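PDB 3L84: transketolase from Campylobacter jejuni, which belongs to the transketolase family of thiamine diphosphate-binding proteins, two-chain assemblies built from alpha/beta domains. Local coordinates for residues F126-K131 / H170-F175. Sequence-based numbering, arbitrary orientation.
Sequences FAMAAK and HKLDNF
Leu172 is one bump on the loop side, Asn174 the other; the branched end of Leu172 fits a hollow on the helix between Ala127, Met128 and Lys131. CD1 lies 3.7 Å from Met128 CG and also touches the Ala127 methyl, while CD2 rests 3.8 Å from Lys131 CG; a forked side chain suits a hollow with two walls. Ala127, with only a methyl, lets the loop come close: its CB meets CB of Phe175 and lies 3.4 Å from Asn174 OD1, an oxygen this contact buries without a partner. The other arm of that amide is well used. Asn174 ND2 gives a nearly straight bond (167°) to Ala127 O at 3.1 Å, staying close to its own amide plane. Ala127 O thus takes two bonds, this one and the helical one from Lys131 N. For Asn174, chi1 of 57° puts CG between the backbone N and the carbonyl carbon, which turns the amide to the helix, and the Ala130 methyl packs against ND2. Lys131 bends at chi2 (-62°) and runs past Leu172 and Asn174 to a salt bridge, NZ to Asp173 OD1 at 2.6 Å, on its syn side but tilted out of the carboxylate plane. At the far flank Met128, present as selenomethionine, brings CE over one face of the His170 ring, a CH-pi contact. Lys171, with positive phi, closes helix 158-169 in a Schellman motif. In the alpha/beta thiamine diphosphate binding domain, helix 118-137 thus packs against the entrance to central strand 175-181 of the parallel sheet, beside strand 146-151, with helix 391-404 touching Ala130 through Tyr404.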
loop_
_atom_site.group_PDB
_atom_site.type_symbol
_atom_site.label_atom_id
_atom_site.label_comp_id
_atom_site.label_asym_id
_atom_site.label_seq_id
_atom_site.Cartn_x
_atom_site.Cartn_y
_atom_site.Cartn_z
ATOM N N PHE A 126 14.699 -4.535 -13.455
ATOM C CA PHE A 126 15.975 -5.060 -13.975
ATOM C C PHE A 126 16.124 -4.769 -15.458
ATOM O O PHE A 126 17.226 -4.501 -15.891
ATOM C CB PHE A 126 16.089 -6.570 -13.718
ATOM C CG PHE A 126 16.437 -6.958 -12.308
ATOM C CD1 PHE A 126 17.520 -6.448 -11.663
ATOM C CD2 PHE A 126 15.660 -7.896 -11.649
ATOM C CE1 PHE A 126 17.862 -6.829 -10.334
ATOM C CE2 PHE A 126 15.973 -8.269 -10.328
ATOM C CZ PHE A 126 17.081 -7.751 -9.685
ATOM N N ALA A 127 15.040 -4.812 -16.224
ATOM C CA ALA A 127 15.067 -4.557 -17.657
ATOM C C ALA A 127 15.336 -3.044 -17.918
ATOM O O ALA A 127 16.124 -2.706 -18.810
ATOM C CB ALA A 127 13.795 -5.037 -18.300
HETATM N N MSE A 128 14.720 -2.169 -17.120
HETATM C CA MSE A 128 15.014 -0.730 -17.248
HETATM C C MSE A 128 16.451 -0.440 -16.852
HETATM O O MSE A 128 17.150 0.359 -17.490
HETATM C CB MSE A 128 14.077 0.074 -16.375
HETATM C CG MSE A 128 12.629 0.075 -16.868
HETATM SE SE MSE A 128 11.385 1.165 -15.907
HETATM C CE MSE A 128 12.066 2.909 -16.428
ATOM N N ALA A 129 16.884 -1.030 -15.741
ATOM C CA ALA A 129 18.266 -0.881 -15.260
ATOM C C ALA A 129 19.260 -1.338 -16.320
ATOM O O ALA A 129 20.228 -0.657 -16.599
ATOM C CB ALA A 129 18.484 -1.630 -13.950
ATOM N N ALA A 130 18.965 -2.444 -16.985
ATOM C CA ALA A 130 19.826 -2.957 -18.034
ATOM C C ALA A 130 19.852 -1.982 -19.221
ATOM O O ALA A 130 20.909 -1.756 -19.809
ATOM C CB ALA A 130 19.323 -4.316 -18.491
ATOM N N LYS A 131 18.699 -1.424 -19.601
ATOM C CA LYS A 131 18.724 -0.403 -20.635
ATOM C C LYS A 131 19.573 0.810 -20.269
ATOM O O LYS A 131 20.305 1.340 -21.133
ATOM C CB LYS A 131 17.310 0.038 -21.013
ATOM C CG LYS A 131 16.521 -1.014 -21.776
ATOM C CD LYS A 131 17.109 -1.426 -23.111
ATOM C CE LYS A 131 16.184 -2.369 -23.889
ATOM N NZ LYS A 131 16.697 -2.663 -25.251
ATOM N N HIS A 170 8.687 1.898 -22.476
ATOM C CA HIS A 170 10.123 1.944 -22.651
ATOM C C HIS A 170 10.664 0.888 -23.593
ATOM O O HIS A 170 11.891 0.767 -23.716
ATOM C CB HIS A 170 10.819 1.959 -21.289
ATOM C CG HIS A 170 10.591 3.239 -20.571
ATOM N ND1 HIS A 170 11.250 4.396 -20.921
ATOM C CD2 HIS A 170 9.705 3.582 -19.608
ATOM C CE1 HIS A 170 10.802 5.392 -20.167
ATOM N NE2 HIS A 170 9.885 4.914 -19.351
ATOM N N LYS A 171 9.766 0.170 -24.255
ATOM C CA LYS A 171 10.140 -0.761 -25.321
ATOM C C LYS A 171 11.211 -1.700 -24.796
ATOM O O LYS A 171 12.306 -1.857 -25.361
ATOM C CB LYS A 171 10.620 0.002 -26.553
ATOM C CG LYS A 171 9.538 0.881 -27.163
ATOM C CD LYS A 171 10.083 1.631 -28.397
ATOM C CE LYS A 171 8.963 2.219 -29.273
ATOM N NZ LYS A 171 7.822 2.805 -28.551
ATOM N N LEU A 172 10.881 -2.358 -23.691
ATOM C CA LEU A 172 11.841 -3.242 -23.020
ATOM C C LEU A 172 11.908 -4.613 -23.706
ATOM O O LEU A 172 11.360 -5.626 -23.216
ATOM C CB LEU A 172 11.505 -3.399 -21.545
ATOM C CG LEU A 172 11.508 -2.109 -20.725
ATOM C CD1 LEU A 172 11.202 -2.377 -19.242
ATOM C CD2 LEU A 172 12.855 -1.344 -20.859
ATOM N N ASP A 173 12.648 -4.646 -24.811
ATOM C CA ASP A 173 12.808 -5.834 -25.633
ATOM C C ASP A 173 13.906 -6.773 -25.147
ATOM O O ASP A 173 14.414 -7.625 -25.864
ATOM C CB ASP A 173 13.049 -5.424 -27.095
ATOM C CG ASP A 173 14.317 -4.609 -27.275
ATOM O OD1 ASP A 173 15.116 -4.431 -26.330
ATOM O OD2 ASP A 173 14.570 -4.182 -28.435
ATOM N N ASN A 174 14.247 -6.584 -23.881
ATOM C CA ASN A 174 15.080 -7.478 -23.099
ATOM C C ASN A 174 14.306 -8.235 -22.031
ATOM O O ASN A 174 14.891 -9.019 -21.285
ATOM C CB ASN A 174 16.258 -6.702 -22.482
ATOM C CG ASN A 174 15.836 -5.522 -21.613
ATOM O OD1 ASN A 174 14.668 -5.149 -21.560
ATOM N ND2 ASN A 174 16.831 -4.900 -20.946
ATOM N N PHE A 175 12.999 -8.032 -21.974
ATOM C CA PHE A 175 12.149 -8.571 -20.903
ATOM C C PHE A 175 11.235 -9.663 -21.440
ATOM O O PHE A 175 10.459 -9.435 -22.375
ATOM C CB PHE A 175 11.302 -7.428 -20.330
ATOM C CG PHE A 175 10.320 -7.808 -19.254
ATOM C CD1 PHE A 175 10.682 -8.662 -18.227
ATOM C CD2 PHE A 175 9.045 -7.333 -19.283
ATOM C CE1 PHE A 175 9.775 -8.985 -17.213
ATOM C CE2 PHE A 175 8.143 -7.647 -18.273
ATOM C CZ PHE A 175 8.508 -8.466 -17.236
#